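EmGH1 (Erythrobacter marinus, PDB 5Z87) probably hydrolyses beta-glucosides as a member of glycosyl hydrolase family 3. Local coordinates at residues 158-163 with 406-411; 426-431 with 666-671; 467-472 with 614-619; 530-535 with 559-564. All blocks are in the same frame, centred on the assembly; numbering follows the deposited sequence.

Contact 1 of 4, residues 158-163 with 406-411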
loop_
_atom_site.group_PDB
_atom_site.type_symbol
_atom_site.label_atom_id
_atom_site.label_comp_id
_atom_site.label_asym_id
_atom_site.label_seq_id
_atom_site.Cartn_x
_atom_site.Cartn_y
_atom_site.Cartn_z
ATOM N N VAL A 158 -18.691 14.386 -22.222
ATOM C CA VAL A 158 -17.300 14.713 -21.911
ATOM C C VAL A 158 -16.611 15.310 -23.134
ATOM O O VAL A 158 -15.916 16.330 -23.041
ATOM C CB VAL A 158 -16.552 13.466 -21.400
ATOM C CG1 VAL A 158 -15.065 13.746 -21.297
ATOM C CG2 VAL A 158 -17.108 13.013 -20.055
ATOM N N ARG A 159 -16.801 14.677 -24.299
ATOM C CA ARG A 159 -16.205 15.176 -25.536
ATOM C C ARG A 159 -16.654 16.607 -25.831
ATOM O O ARG A 159 -15.837 17.462 -26.198
ATOM C CB ARG A 159 -16.564 14.243 -26.695
ATOM C CG ARG A 159 -15.820 14.559 -27.979
ATOM C CD ARG A 159 -16.564 14.089 -29.223
ATOM N NE ARG A 159 -17.861 14.756 -29.385
ATOM C CZ ARG A 159 -18.034 16.027 -29.763
ATOM N NH1 ARG A 159 -16.988 16.816 -30.026
ATOM N NH2 ARG A 159 -19.265 16.521 -29.866
ATOM N N GLN A 160 -17.948 16.890 -25.644
ATOM C CA GLN A 160 -18.472 18.242 -25.830
ATOM C C GLN A 160 -17.854 19.226 -24.845
ATOM O O GLN A 160 -17.539 20.367 -25.209
ATOM C CB GLN A 160 -19.993 18.248 -25.661
ATOM C CG GLN A 160 -20.764 17.491 -26.705
ATOM C CD GLN A 160 -22.214 17.318 -26.300
ATOM O OE1 GLN A 160 -22.791 16.253 -26.475
ATOM N NE2 GLN A 160 -22.804 18.365 -25.736
ATOM N N VAL A 161 -17.699 18.814 -23.586
ATOM C CA VAL A 161 -17.146 19.721 -22.584
ATOM C C VAL A 161 -15.745 20.158 -22.979
ATOM O O VAL A 161 -15.372 21.334 -22.828
ATOM C CB VAL A 161 -17.158 19.064 -21.196
ATOM C CG1 VAL A 161 -16.057 19.671 -20.314
ATOM C CG2 VAL A 161 -18.514 19.251 -20.557
ATOM N N PHE A 162 -14.947 19.227 -23.504
ATOM C CA PHE A 162 -13.579 19.575 -23.830
ATOM C C PHE A 162 -13.443 20.162 -25.227
ATOM O O PHE A 162 -12.461 20.861 -25.493
ATOM C CB PHE A 162 -12.678 18.356 -23.585
ATOM C CG PHE A 162 -12.455 18.114 -22.118
ATOM C CD1 PHE A 162 -11.531 18.869 -21.416
ATOM C CD2 PHE A 162 -13.255 17.224 -21.414
ATOM C CE1 PHE A 162 -11.357 18.691 -20.049
ATOM C CE2 PHE A 162 -13.090 17.045 -20.041
ATOM C CZ PHE A 162 -12.135 17.776 -19.363
ATOM N N GLU A 163 -14.427 19.949 -26.097
ATOM C CA GLU A 163 -14.515 20.751 -27.310
ATOM C C GLU A 163 -14.731 22.219 -26.962
ATOM O O GLU A 163 -14.048 23.101 -27.495
ATOM C CB GLU A 163 -15.636 20.215 -28.198
ATOM C CG GLU A 163 -15.773 20.899 -29.562
ATOM C CD GLU A 163 -17.032 20.465 -30.278
ATOM O OE1 GLU A 163 -18.097 21.046 -29.996
ATOM O OE2 GLU A 163 -16.969 19.528 -31.104
ATOM N N LYS A 406 -22.125 27.765 -20.588
ATOM C CA LYS A 406 -22.687 27.713 -19.239
ATOM C C LYS A 406 -23.787 26.659 -19.149
ATOM O O LYS A 406 -23.881 25.931 -18.152
ATOM C CB LYS A 406 -23.218 29.084 -18.829
ATOM C CG LYS A 406 -22.136 30.112 -18.580
ATOM C CD LYS A 406 -22.672 31.359 -17.859
ATOM C CE LYS A 406 -23.579 32.184 -18.769
ATOM N NZ LYS A 406 -23.782 33.569 -18.248
ATOM N N LEU A 407 -24.605 26.532 -20.198
ATOM C CA LEU A 407 -25.671 25.541 -20.158
ATOM C C LEU A 407 -25.103 24.124 -20.191
ATOM O O LEU A 407 -25.584 23.237 -19.469
ATOM C CB LEU A 407 -26.651 25.771 -21.302
ATOM C CG LEU A 407 -27.641 24.623 -21.523
ATOM C CD1 LEU A 407 -28.553 24.418 -20.302
ATOM C CD2 LEU A 407 -28.447 24.849 -22.790
ATOM N N LEU A 408 -24.066 23.898 -21.003
ATOM C CA LEU A 408 -23.389 22.609 -20.973
ATOM C C LEU A 408 -22.863 22.304 -19.572
ATOM O O LEU A 408 -23.046 21.194 -19.062
ATOM C CB LEU A 408 -22.259 22.584 -22.002
ATOM C CG LEU A 408 -21.439 21.292 -22.068
ATOM C CD1 LEU A 408 -22.340 20.094 -22.339
ATOM C CD2 LEU A 408 -20.359 21.395 -23.139
ATOM N N ALA A 409 -22.260 23.294 -18.910
ATOM C CA ALA A 409 -21.771 23.082 -17.553
ATOM C C ALA A 409 -22.906 22.732 -16.590
ATOM O O ALA A 409 -22.727 21.916 -15.673
ATOM C CB ALA A 409 -21.028 24.322 -17.071
ATOM N N ARG A 410 -24.074 23.349 -16.771
ATOM C CA ARG A 410 -25.239 22.984 -15.972
ATOM C C ARG A 410 -25.690 21.558 -16.270
ATOM O O ARG A 410 -25.895 20.751 -15.349
ATOM C CB ARG A 410 -26.367 23.980 -16.234
ATOM C CG ARG A 410 -27.738 23.503 -15.838
ATOM C CD ARG A 410 -28.119 24.101 -14.515
ATOM N NE ARG A 410 -29.225 25.048 -14.624
ATOM C CZ ARG A 410 -30.424 24.839 -14.084
ATOM N NH1 ARG A 410 -30.654 23.712 -13.404
ATOM N NH2 ARG A 410 -31.383 25.753 -14.211
ATOM N N ARG A 411 -25.831 21.217 -17.557
ATOM C CA ARG A 411 -26.303 19.882 -17.913
ATOM C C ARG A 411 -25.331 18.792 -17.458
ATOM O O ARG A 411 -25.761 17.691 -17.081
ATOM C CB ARG A 411 -26.541 19.788 -19.421
ATOM C CG ARG A 411 -27.930 20.250 -19.860
ATOM C CD ARG A 411 -28.353 19.606 -21.184
ATOM N NE ARG A 411 -27.281 19.613 -22.186
ATOM C CZ ARG A 411 -26.878 18.548 -22.886
ATOM N NH1 ARG A 411 -27.465 17.364 -22.707
ATOM N NH2 ARG A 411 -25.887 18.669 -23.775
#
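Leu408 reaches across from helix 403-416 to Gln160 and Val161 of helix 155-171, joining two long helices that run roughly antiparallel, the axes of the two segments at 148° and 10.5 Å at closest approach. Helix 155-171 belongs to the N-terminal TIM-barrel region of this family 3 enzyme, and helix 403-416 leads into the first strand of the C-terminal region. The leucine does most of the work. With CG anti to the backbone N (chi1 179°), its fork points at the opposite helix, and CD2 settles on the backbone, 3.6 Å from Gln160 O and 3.7 Å from Val161 CA. On Val161, CG2 is the branch that faces the leucine, 3.8 Å from Leu408 CD2, while CG1 turns aside onto the face of the Phe162 ring. Met412, one turn beyond Leu408, also packs on Val161. Shortening Leu408 to an alanine is likely to leave a gap over the backbone at Gln160 and Val161 and deprive Val161 CG2 of one apolar neighbour. On the Gln160 side the contact turns polar without a hydrogen bond between the segments: the extended Gln160 chain passes Leu408, its NE2 lying 3.8 Å from CD1 of that leucine. The Arg411 chain bends at chi3, and Gln160 NE2 lies at the edge of its guanidinium, near the plane, with amide and guanidinium planes 25° apart; the two donors are merely adjacent, Arg411 NH2 standing 3.7 Å from Gln160 NE2.

Contact 2 of 4, residues 426-431 with 666-671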
loop_
_atom_site.group_PDB
_atom_site.type_symbol
_atom_site.label_atom_id
_atom_site.label_comp_id
_atom_site.label_asym_id
_atom_site.label_seq_id
_atom_site.Cartn_x
_atom_site.Cartn_y
_atom_site.Cartn_z
ATOM N N VAL A 426 -37.121 10.311 1.190
ATOM C CA VAL A 426 -37.159 11.723 1.559
ATOM C C VAL A 426 -37.072 12.608 0.324
ATOM O O VAL A 426 -37.703 13.669 0.262
ATOM C CB VAL A 426 -36.032 12.028 2.554
ATOM C CG1 VAL A 426 -35.975 13.503 2.841
ATOM C CG2 VAL A 426 -36.259 11.233 3.824
ATOM N N LEU A 427 -36.280 12.167 -0.723
ATOM C CA LEU A 427 -36.174 12.918 -1.966
ATOM C C LEU A 427 -37.003 12.272 -3.068
ATOM O O LEU A 427 -37.188 11.054 -3.090
ATOM C CB LEU A 427 -34.713 13.013 -2.418
ATOM C CG LEU A 427 -33.807 13.741 -1.433
ATOM C CD1 LEU A 427 -32.373 13.710 -1.923
ATOM C CD2 LEU A 427 -34.295 15.181 -1.229
ATOM N N PRO A 428 -37.543 13.061 -4.004
ATOM C CA PRO A 428 -37.436 14.521 -4.083
ATOM C C PRO A 428 -38.338 15.270 -3.100
ATOM O O PRO A 428 -39.466 14.852 -2.835
ATOM C CB PRO A 428 -37.877 14.809 -5.511
ATOM C CG PRO A 428 -38.854 13.727 -5.810
ATOM C CD PRO A 428 -38.292 12.505 -5.143
ATOM N N LEU A 429 -37.828 16.374 -2.566
ATOM C CA LEU A 429 -38.671 17.368 -1.929
ATOM C C LEU A 429 -39.769 17.835 -2.890
ATOM O O LEU A 429 -39.636 17.760 -4.114
ATOM C CB LEU A 429 -37.827 18.560 -1.495
ATOM C CG LEU A 429 -36.553 18.249 -0.718
ATOM C CD1 LEU A 429 -35.851 19.545 -0.342
ATOM C CD2 LEU A 429 -36.867 17.426 0.514
ATOM N N GLN A 430 -40.873 18.317 -2.328
ATOM C CA GLN A 430 -41.954 18.895 -3.124
ATOM C C GLN A 430 -41.956 20.405 -2.921
ATOM O O GLN A 430 -42.111 20.875 -1.789
ATOM C CB GLN A 430 -43.304 18.284 -2.749
ATOM C CG GLN A 430 -43.616 17.014 -3.528
ATOM C CD GLN A 430 -44.655 16.141 -2.847
ATOM O OE1 GLN A 430 -44.878 16.246 -1.636
ATOM N NE2 GLN A 430 -45.289 15.259 -3.623
ATOM N N SER A 431 -41.763 21.160 -4.012
ATOM C CA SER A 431 -41.579 22.607 -3.880
ATOM C C SER A 431 -42.817 23.278 -3.297
ATOM O O SER A 431 -42.708 24.123 -2.400
ATOM C CB SER A 431 -41.221 23.232 -5.230
ATOM O OG SER A 431 -42.064 22.764 -6.266
ATOM N N LEU A 666 -28.284 5.802 -6.963
ATOM C CA LEU A 666 -29.711 5.518 -6.896
ATOM C C LEU A 666 -30.488 6.411 -7.872
ATOM O O LEU A 666 -29.917 7.132 -8.698
ATOM C CB LEU A 666 -30.209 5.674 -5.457
ATOM C CG LEU A 666 -29.494 4.820 -4.406
ATOM C CD1 LEU A 666 -30.112 5.013 -3.025
ATOM C CD2 LEU A 666 -29.526 3.350 -4.811
ATOM N N SER A 667 -31.810 6.354 -7.782
ATOM C CA SER A 667 -32.679 7.088 -8.685
ATOM C C SER A 667 -33.996 7.358 -7.971
ATOM O O SER A 667 -34.332 6.709 -6.973
ATOM C CB SER A 667 -32.912 6.310 -9.986
ATOM O OG SER A 667 -33.850 6.975 -10.819
ATOM N N TYR A 668 -34.740 8.343 -8.483
ATOM C CA TYR A 668 -36.100 8.528 -7.994
ATOM C C TYR A 668 -37.057 7.518 -8.596
ATOM O O TYR A 668 -38.201 7.424 -8.139
ATOM C CB TYR A 668 -36.600 9.944 -8.280
ATOM C CG TYR A 668 -35.818 11.008 -7.555
ATOM C CD1 TYR A 668 -35.094 10.702 -6.406
ATOM C CD2 TYR A 668 -35.791 12.318 -8.022
ATOM C CE1 TYR A 668 -34.368 11.673 -5.742
ATOM C CE2 TYR A 668 -35.073 13.285 -7.370
ATOM C CZ TYR A 668 -34.368 12.966 -6.236
ATOM O OH TYR A 668 -33.655 13.945 -5.593
ATOM N N THR A 669 -36.629 6.774 -9.609
ATOM C CA THR A 669 -37.397 5.630 -10.056
ATOM C C THR A 669 -36.593 4.354 -9.761
ATOM O O THR A 669 -35.604 4.383 -9.027
ATOM C CB THR A 669 -37.792 5.800 -11.522
ATOM O OG1 THR A 669 -38.776 4.813 -11.869
ATOM C CG2 THR A 669 -36.582 5.690 -12.441
ATOM N N SER A 670 -37.047 3.223 -10.290
ATOM C CA SER A 670 -36.402 1.946 -10.037
ATOM C C SER A 670 -36.263 1.193 -11.345
ATOM O O SER A 670 -37.041 1.404 -12.278
ATOM C CB SER A 670 -37.190 1.102 -9.020
ATOM O OG SER A 670 -38.406 0.640 -9.576
ATOM N N PHE A 671 -35.259 0.315 -11.403
ATOM C CA PHE A 671 -34.875 -0.378 -12.627
ATOM C C PHE A 671 -34.749 -1.876 -12.366
ATOM O O PHE A 671 -34.127 -2.291 -11.384
ATOM C CB PHE A 671 -33.552 0.191 -13.173
ATOM C CG PHE A 671 -33.611 1.673 -13.494
ATOM C CD1 PHE A 671 -34.161 2.117 -14.697
ATOM C CD2 PHE A 671 -33.132 2.616 -12.595
ATOM C CE1 PHE A 671 -34.234 3.472 -14.998
ATOM C CE2 PHE A 671 -33.200 3.971 -12.883
ATOM C CZ PHE A 671 -33.747 4.403 -14.094
#
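Tyr668 lays its ring against Leu427 and Pro428, close to the point where the chain passes from one region of the fold to the next. Just before it, Ser667 builds an ST turn: its OG accepts from Thr669 N at 3.0 Å with an N-H...O angle of 164°, curling the chain round the tyrosine. At Tyr668 itself, CG stands anti to the carbonyl carbon (chi1 -64°), and the ring reaches the 426-431 loop. Pro428 CD sits almost exactly above its centre, 3.7 Å from the Tyr668 centroid and 8° off the normal, a CH-pi contact. The proline follows a cis peptide bond, and its CB lies over the outer part of the same face, 3.7 Å from Tyr668 CE2. Pro428 CG is a little farther off, 4.0 Å from Tyr668 CD2. Leu427 comes in obliquely, with its CB 3.6 Å from Tyr668 CE1 and 3.5 Å from Tyr668 OH. That hydroxyl has its polar partner in Ile614 O, where helix 607-615 ends. The contact lies in the C-terminal alpha/beta region of the family 3 fold, just where the chain leaves for the fibronectin type III-like region. Thr669 and Ser670 already belong to that junction, their hydroxyls hydrogen-bonded to Asn697 and Thr698, and Phe671 opens strand 671-678.

Contact 3 of 4, residues 467-472 with 614-619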
loop_
_atom_site.group_PDB
_atom_site.type_symbol
_atom_site.label_atom_id
_atom_site.label_comp_id
_atom_site.label_asym_id
_atom_site.label_seq_id
_atom_site.Cartn_x
_atom_site.Cartn_y
_atom_site.Cartn_z
ATOM N N GLN A 467 -31.754 29.562 -3.314
ATOM C CA GLN A 467 -32.460 30.839 -3.234
ATOM C C GLN A 467 -33.211 31.133 -4.527
ATOM O O GLN A 467 -34.382 31.526 -4.503
ATOM C CB GLN A 467 -31.485 31.967 -2.934
ATOM C CG GLN A 467 -30.997 32.025 -1.505
ATOM C CD GLN A 467 -29.794 32.950 -1.383
ATOM O OE1 GLN A 467 -29.105 33.213 -2.372
ATOM N NE2 GLN A 467 -29.535 33.442 -0.182
ATOM N N ALA A 468 -32.549 30.945 -5.670
ATOM C CA ALA A 468 -33.206 31.200 -6.947
ATOM C C ALA A 468 -34.359 30.243 -7.177
ATOM O O ALA A 468 -35.363 30.623 -7.788
ATOM C CB ALA A 468 -32.207 31.095 -8.094
ATOM N N TYR A 469 -34.230 29.001 -6.703
ATOM C CA TYR A 469 -35.321 28.046 -6.831
ATOM C C TYR A 469 -36.493 28.430 -5.934
ATOM O O TYR A 469 -37.656 28.325 -6.341
ATOM C CB TYR A 469 -34.832 26.638 -6.499
ATOM C CG TYR A 469 -35.756 25.578 -7.035
ATOM C CD1 TYR A 469 -36.885 25.195 -6.324
ATOM C CD2 TYR A 469 -35.516 24.973 -8.264
ATOM C CE1 TYR A 469 -37.745 24.234 -6.817
ATOM C CE2 TYR A 469 -36.366 24.004 -8.759
ATOM C CZ TYR A 469 -37.487 23.649 -8.032
ATOM O OH TYR A 469 -38.353 22.695 -8.511
ATOM N N ALA A 470 -36.207 28.877 -4.712
ATOM C CA ALA A 470 -37.276 29.285 -3.811
ATOM C C ALA A 470 -38.079 30.449 -4.395
ATOM O O ALA A 470 -39.314 30.463 -4.318
ATOM C CB ALA A 470 -36.681 29.646 -2.453
ATOM N N GLU A 471 -37.394 31.414 -5.012
ATOM C CA GLU A 471 -38.065 32.588 -5.563
ATOM C C GLU A 471 -39.134 32.190 -6.568
ATOM O O GLU A 471 -40.272 32.668 -6.505
ATOM C CB GLU A 471 -37.038 33.516 -6.212
ATOM C CG GLU A 471 -37.622 34.482 -7.229
ATOM C CD GLU A 471 -36.965 35.855 -7.169
ATOM O OE1 GLU A 471 -37.577 36.832 -7.657
ATOM O OE2 GLU A 471 -35.836 35.956 -6.635
ATOM N N GLN A 472 -38.780 31.312 -7.507
ATOM C CA GLN A 472 -39.728 30.832 -8.503
ATOM C C GLN A 472 -40.778 29.895 -7.913
ATOM O O GLN A 472 -41.861 29.752 -8.491
ATOM C CB GLN A 472 -38.971 30.116 -9.623
ATOM C CG GLN A 472 -38.876 30.897 -10.933
ATOM C CD GLN A 472 -38.900 29.990 -12.173
ATOM O OE1 GLN A 472 -38.040 29.114 -12.342
ATOM N NE2 GLN A 472 -39.886 30.207 -13.047
ATOM N N ILE A 614 -32.201 18.742 -8.711
ATOM C CA ILE A 614 -32.290 17.348 -8.304
ATOM C C ILE A 614 -32.978 17.235 -6.953
ATOM O O ILE A 614 -33.723 16.280 -6.709
ATOM C CB ILE A 614 -30.890 16.705 -8.296
ATOM C CG1 ILE A 614 -30.481 16.342 -9.716
ATOM C CG2 ILE A 614 -30.839 15.461 -7.408
ATOM C CD1 ILE A 614 -28.981 16.294 -9.897
ATOM N N LEU A 615 -32.770 18.202 -6.065
ATOM C CA LEU A 615 -33.426 18.130 -4.764
ATOM C C LEU A 615 -34.948 18.150 -4.893
ATOM O O LEU A 615 -35.644 17.557 -4.062
ATOM C CB LEU A 615 -32.953 19.267 -3.866
ATOM C CG LEU A 615 -31.571 19.051 -3.249
ATOM C CD1 LEU A 615 -31.073 20.322 -2.587
ATOM C CD2 LEU A 615 -31.605 17.917 -2.258
ATOM N N PHE A 616 -35.480 18.771 -5.945
ATOM C CA PHE A 616 -36.917 18.974 -6.079
ATOM C C PHE A 616 -37.541 18.121 -7.180
ATOM O O PHE A 616 -38.734 18.262 -7.464
ATOM C CB PHE A 616 -37.211 20.466 -6.302
ATOM C CG PHE A 616 -37.160 21.281 -5.027
ATOM C CD1 PHE A 616 -38.191 21.206 -4.099
ATOM C CD2 PHE A 616 -36.076 22.096 -4.745
ATOM C CE1 PHE A 616 -38.146 21.935 -2.917
ATOM C CE2 PHE A 616 -36.015 22.826 -3.560
ATOM C CZ PHE A 616 -37.054 22.746 -2.646
ATOM N N GLY A 617 -36.772 17.242 -7.806
ATOM C CA GLY A 617 -37.339 16.286 -8.724
ATOM C C GLY A 617 -37.408 16.718 -10.165
ATOM O O GLY A 617 -37.808 15.908 -11.009
ATOM N N ASP A 618 -37.047 17.964 -10.487
ATOM C CA ASP A 618 -37.041 18.359 -11.895
ATOM C C ASP A 618 -36.034 17.535 -12.687
ATOM O O ASP A 618 -36.259 17.232 -13.862
ATOM C CB ASP A 618 -36.729 19.849 -12.040
ATOM C CG ASP A 618 -37.661 20.732 -11.221
ATOM O OD1 ASP A 618 -38.769 20.286 -10.863
ATOM O OD2 ASP A 618 -37.274 21.880 -10.921
ATOM N N VAL A 619 -34.929 17.153 -12.058
ATOM C CA VAL A 619 -33.960 16.243 -12.653
ATOM C C VAL A 619 -33.956 14.976 -11.812
ATOM O O VAL A 619 -33.884 15.045 -10.584
ATOM C CB VAL A 619 -32.555 16.874 -12.728
ATOM C CG1 VAL A 619 -31.522 15.848 -13.153
ATOM C CG2 VAL A 619 -32.551 18.061 -13.705
#
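Tyr469 of helix 462-473 slides its ring alongside that of Phe616, in a near-parallel plane, and hydrogen-bonds Asp618 with its hydroxyl. From CB the side chain leaves with CG anti to the backbone N (chi1 -161°), which sends the ring across to the turn after helix 607-615. CG is still at the margin, 4.2 Å from Phe616 CD2. CD1 comes closer, 3.6 Å from the same carbon. The closest ring-to-ring approach is at CE1: Tyr469 CE1 lies 3.4 Å from Phe616 CD2, each atom over the outer part of the other ring's face. The two planes are only 5° apart, yet slid so far that the rings barely overlap, with centroids 4.5 Å from each other. On the other flank of the ring, CE2 has Asp618 OD2 near its plane, at the edge. CZ lies between Asp618 OD2 and Phe616 CB, and at the tip Tyr469 OH is 3.3 Å from that methylene. The hydroxyl donates to Asp618 OD2 over 2.8 Å, arriving on the syn side of the carboxylate and 28° out of its plane. Phe475, just past the end of helix 462-473, also meets the Phe616 ring. Between phenylalanine and aspartate sits Gly617, with positive phi and two bonds back into the last turn, the one from Gly617 N to Ile614 O weak: the turn that Tyr469 grips is the Schellman motif ending helix 607-615.

Contact 4 of 4, residues 530-535 with 559-564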
loop_
_atom_site.group_PDB
_atom_site.type_symbol
_atom_site.label_atom_id
_atom_site.label_comp_id
_atom_site.label_asym_id
_atom_site.label_seq_id
_atom_site.Cartn_x
_atom_site.Cartn_y
_atom_site.Cartn_z
ATOM N N MET A 530 -28.080 20.255 4.385
ATOM C CA MET A 530 -26.716 20.384 4.886
ATOM C C MET A 530 -25.721 20.231 3.737
ATOM O O MET A 530 -25.754 19.233 3.003
ATOM C CB MET A 530 -26.450 19.346 5.971
ATOM C CG MET A 530 -27.624 19.187 6.931
ATOM S SD MET A 530 -27.229 18.197 8.374
ATOM C CE MET A 530 -27.202 16.540 7.668
ATOM N N CYS A 531 -24.844 21.227 3.585
ATOM C CA CYS A 531 -23.818 21.272 2.542
ATOM C C CYS A 531 -22.463 21.060 3.210
ATOM O O CYS A 531 -21.918 21.973 3.840
ATOM C CB CYS A 531 -23.874 22.595 1.790
ATOM S SG CYS A 531 -25.476 22.863 1.002
ATOM N N LEU A 532 -21.931 19.844 3.077
ATOM C CA LEU A 532 -20.753 19.405 3.816
ATOM C C LEU A 532 -19.745 18.770 2.854
ATOM O O LEU A 532 -20.002 18.603 1.656
ATOM C CB LEU A 532 -21.148 18.414 4.920
ATOM C CG LEU A 532 -22.427 18.688 5.723
ATOM C CD1 LEU A 532 -22.889 17.435 6.425
ATOM C CD2 LEU A 532 -22.173 19.778 6.729
ATOM N N GLY A 533 -18.581 18.415 3.393
ATOM C CA GLY A 533 -17.604 17.650 2.640
ATOM C C GLY A 533 -16.183 18.061 2.949
ATOM O O GLY A 533 -15.692 17.874 4.072
ATOM N N GLY A 534 -15.509 18.623 1.948
ATOM C CA GLY A 534 -14.166 19.142 2.105
ATOM C C GLY A 534 -14.023 20.312 1.160
ATOM O O GLY A 534 -14.966 20.664 0.456
ATOM N N ASN A 535 -12.846 20.929 1.141
ATOM C CA ASN A 535 -12.645 22.034 0.208
ATOM C C ASN A 535 -11.264 21.902 -0.423
ATOM O O ASN A 535 -10.539 20.920 -0.212
ATOM C CB ASN A 535 -12.863 23.399 0.887
ATOM C CG ASN A 535 -11.904 23.655 2.032
ATOM O OD1 ASN A 535 -10.784 23.142 2.055
ATOM N ND2 ASN A 535 -12.338 24.463 2.992
ATOM N N GLY A 559 -13.081 17.656 10.837
ATOM C CA GLY A 559 -13.443 18.689 11.799
ATOM C C GLY A 559 -14.775 18.429 12.484
ATOM O O GLY A 559 -15.056 17.319 12.956
ATOM N N GLU A 560 -15.610 19.473 12.542
ATOM C CA GLU A 560 -16.830 19.464 13.334
ATOM C C GLU A 560 -18.069 19.242 12.498
ATOM O O GLU A 560 -19.179 19.445 12.998
ATOM C CB GLU A 560 -16.973 20.776 14.112
ATOM C CG GLU A 560 -16.089 20.851 15.339
ATOM C CD GLU A 560 -14.630 20.939 14.971
ATOM O OE1 GLU A 560 -14.264 21.863 14.215
ATOM O OE2 GLU A 560 -13.853 20.074 15.419
ATOM N N GLN A 561 -17.911 18.838 11.241
ATOM C CA GLN A 561 -19.068 18.718 10.363
ATOM C C GLN A 561 -20.010 17.608 10.818
ATOM O O GLN A 561 -21.230 17.728 10.664
ATOM C CB GLN A 561 -18.614 18.461 8.930
ATOM C CG GLN A 561 -17.870 19.611 8.251
ATOM C CD GLN A 561 -17.436 19.201 6.857
ATOM O OE1 GLN A 561 -18.220 19.264 5.909
ATOM N NE2 GLN A 561 -16.204 18.716 6.741
ATOM N N ASN A 562 -19.471 16.503 11.345
ATOM C CA ASN A 562 -20.348 15.451 11.846
ATOM C C ASN A 562 -21.107 15.928 13.073
ATOM O O ASN A 562 -22.305 15.662 13.208
ATOM C CB ASN A 562 -19.550 14.183 12.165
ATOM C CG ASN A 562 -19.071 13.470 10.916
ATOM O OD1 ASN A 562 -19.754 13.462 9.891
ATOM N ND2 ASN A 562 -17.889 12.881 10.992
ATOM N N GLU A 563 -20.418 16.638 13.972
ATOM C CA GLU A 563 -21.088 17.288 15.094
ATOM C C GLU A 563 -22.252 18.143 14.610
ATOM O O GLU A 563 -23.382 18.005 15.092
ATOM C CB GLU A 563 -20.084 18.131 15.884
ATOM C CG GLU A 563 -20.582 18.541 17.256
ATOM C CD GLU A 563 -19.498 19.144 18.121
ATOM O OE1 GLU A 563 -18.301 18.883 17.849
ATOM O OE2 GLU A 563 -19.848 19.873 19.081
ATOM N N LEU A 564 -21.998 19.009 13.623
ATOM C CA LEU A 564 -23.065 19.854 13.095
ATOM C C LEU A 564 -24.205 19.016 12.536
ATOM O O LEU A 564 -25.384 19.321 12.768
ATOM C CB LEU A 564 -22.511 20.786 12.014
ATOM C CG LEU A 564 -23.537 21.476 11.107
ATOM C CD1 LEU A 564 -24.342 22.549 11.876
ATOM C CD2 LEU A 564 -22.859 22.070 9.871
#
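Gln561 presents the O/N edge of its amide to Gly533, so that oxygen and nitrogen each find a partner on the same residue. Gly533 N donates to Gln561 OE1 over 2.7 Å, nearly straight at 172°, in the plane of the amide carbonyl and on a lone pair. In return Gln561 NE2 donates to Gly533 O at 2.8 Å; the oxygen lies in the amide plane of the glutamine, but the donor stands 37° above the plane of the glycine carbonyl. NE2 also bonds to Ile558 O, so three hydrogen bonds fix the rotation of this buried amide. The chain is extended beyond CG, and that reach brings the amide up to the strand end. Leu532 slides past it in the opposite direction, its CB 3.2 Å from Gln561 OE1. A leucine in place of Gln561 would probably leave the N-H and carbonyl of Gly533 without these mates inside the protein, and Ile558 O would lose its bond from the amide. One turn further along the helix, Leu564 crosses Leu532 at an angle, methyl to methyl, the two CD2 atoms 3.9 Å apart. Glu560 takes the N-cap position, placing the glutamine in the first turn. Strand 527-533, helix 561-569 and the neighbouring parallel strand 574-580 follow one another as a beta-alpha-beta crossover, with Leu590 of helix 588-593 packing on Leu532 and Ile515 of helix 508-522 on Leu564.

In the fold
Contacts 2 and 3 form one continuous patch, their centres about 14 Å apart: they touch through probable hydrogen bonds, Leu429 N to Leu615 O and the one at Tyr668 OH, and Ser431 packs on Phe616. Contact 4 is nested in sequence within the loops closed by both, and its nearest atoms come within about 7 Å of contact 3. All three lie in the C-terminal region, whereas contact 1 ties helix 403-416, which precedes strand 418-422, to the TIM barrel and stays about 6 Å from contact 3 at the nearest atoms. None of the four lines the dithiothreitol pocket or the Asp713 and Ile715 magnesium site, although another magnesium ion lies about 6 Å, ion to residue, from Gly533 in contact 4.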